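Local structure of pectate lyase (5AMV) at residues I147-D150 with N151-I154. The protein cleaves the polygalacturonate chains of pectin by calcium-dependent elimination, leaving oligosaccharides with unsaturated galacturonosyl groups at their non-reducing ends. Sequence-based numbering, arbitrary orientation.
Sequences IKSD and NVII
I147 and V152 meet inside a corner of the right-handed parallel beta-helix that characterises polysaccharide lyase family 1, and they illustrate how a solenoid turn helps to fill the interior it shares with its neighbours. Strand 144-147 ends here, the chain bends through K148-N151, and strand 152-155 departs on another face; the end-to-end directions of 147-150 and 151-154 differ by 140°. Across the bend, I147 CG2 touches V152 CG2 at 3.8 Å, while I147 CD1 reaches V152 CG1 at 4.0 Å, so both branches of each residue share the contact. With I147 CG1 set beside its backbone N (chi1 -51°) and the chain extended beyond it, CD1 continues past the valine to a looser 4.3 Å approach to I154 CG1. Successive coils complete the packing: I147 also lies on I125, I186 and I194, and V152 on I125. Nearer the corner, S149 OG lies 3.6 Å from V152 CG2, a polar atom against a methyl; its hydrogen bond to I125 O ties the hydroxyl to the preceding coil.

On the other side of the sequence of coils, D150 OD1 is hydrogen-bonded to both T192 OG1 and H193 ND1 of the following coil. Were the carboxylate lost to an alanine here, those two atoms would probably be left without the partner they share, and this side-chain link to the next coil would go. N151 is gripped at both ends of its buried amide: OD1 receives T22 N and G23 N of the N-terminal segment, and ND2 bonds to N128 OD1 at the equivalent corner of the preceding coil, consistent with a rung of the asparagine ladder of pectate lyases. The positive phi of N151 (78°) helps to make the bend and turns its CB toward the preceding carbonyl, 2.9 Å from D150 O.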
loop_
_atom_site.group_PDB
_atom_site.type_symbol
_atom_site.label_atom_id
_atom_site.label_comp_id
_atom_site.label_asym_id
_atom_site.label_seq_id
_atom_site.Cartn_x
_atom_site.Cartn_y
_atom_site.Cartn_z
ATOM N N ILE A 147 8.063 2.159 -7.151
ATOM C CA ILE A 147 7.935 1.947 -8.583
ATOM C C ILE A 147 7.597 3.279 -9.241
ATOM O O ILE A 147 6.479 3.783 -9.082
ATOM C CB ILE A 147 6.886 0.825 -8.967
ATOM C CG1 ILE A 147 7.145 -0.460 -8.180
ATOM C CG2 ILE A 147 6.933 0.598 -10.482
ATOM C CD1 ILE A 147 5.901 -1.436 -8.142
ATOM N N LYS A 148 8.565 3.856 -9.961
ATOM C CA LYS A 148 8.344 5.093 -10.728
ATOM C C LYS A 148 8.293 4.790 -12.213
ATOM O O LYS A 148 7.990 5.667 -13.023
ATOM C CB LYS A 148 9.504 6.100 -10.489
ATOM C CG LYS A 148 9.789 6.337 -9.019
ATOM C CD LYS A 148 10.831 7.480 -8.765
ATOM C CE LYS A 148 12.223 7.088 -9.245
ATOM N NZ LYS A 148 13.205 8.237 -9.122
ATOM N N SER A 149 8.564 3.540 -12.550
ATOM C CA SER A 149 8.774 3.107 -13.922
ATOM C C SER A 149 7.516 2.449 -14.505
ATOM O O SER A 149 6.466 2.328 -13.839
ATOM C CB SER A 149 9.913 2.092 -13.898
ATOM O OG SER A 149 9.549 1.001 -13.055
ATOM N N ASP A 150 7.629 2.003 -15.754
ATOM C CA ASP A 150 6.555 1.285 -16.426
ATOM C C ASP A 150 6.813 -0.200 -16.493
ATOM O O ASP A 150 7.942 -0.637 -16.717
ATOM C CB ASP A 150 6.384 1.820 -17.861
ATOM C CG ASP A 150 5.164 1.224 -18.596
ATOM O OD1 ASP A 150 4.052 1.755 -18.374
ATOM O OD2 ASP A 150 5.285 0.277 -19.418
ATOM N N ASN A 151 5.741 -0.972 -16.340
ATOM C CA ASN A 151 5.706 -2.384 -16.723
ATOM C C ASN A 151 6.402 -3.264 -15.687
ATOM O O ASN A 151 7.505 -3.784 -15.887
ATOM C CB ASN A 151 6.294 -2.617 -18.126
ATOM C CG ASN A 151 5.985 -4.001 -18.648
ATOM O OD1 ASN A 151 4.941 -4.574 -18.318
ATOM N ND2 ASN A 151 6.870 -4.541 -19.486
ATOM N N VAL A 152 5.717 -3.433 -14.559
ATOM C CA VAL A 152 6.315 -4.104 -13.413
ATOM C C VAL A 152 5.327 -5.060 -12.792
ATOM O O VAL A 152 4.153 -4.702 -12.576
ATOM C CB VAL A 152 6.839 -3.070 -12.334
ATOM C CG1 VAL A 152 7.289 -3.794 -11.054
ATOM C CG2 VAL A 152 8.005 -2.202 -12.892
ATOM N N ILE A 153 5.817 -6.258 -12.463
ATOM C CA ILE A 153 4.989 -7.295 -11.848
ATOM C C ILE A 153 5.615 -7.684 -10.502
ATOM O O ILE A 153 6.790 -7.974 -10.461
ATOM C CB ILE A 153 4.880 -8.528 -12.777
ATOM C CG1 ILE A 153 4.120 -8.151 -14.063
ATOM C CG2 ILE A 153 4.214 -9.690 -12.063
ATOM C CD1 ILE A 153 4.142 -9.268 -15.114
ATOM N N ILE A 154 4.804 -7.708 -9.438
ATOM C CA ILE A 154 5.252 -8.143 -8.107
ATOM C C ILE A 154 4.247 -9.195 -7.605
ATOM O O ILE A 154 3.066 -8.872 -7.460
ATOM C CB ILE A 154 5.250 -6.959 -7.092
ATOM C CG1 ILE A 154 6.014 -5.721 -7.642
ATOM C CG2 ILE A 154 5.756 -7.446 -5.716
ATOM C CD1 ILE A 154 7.495 -5.925 -7.868
#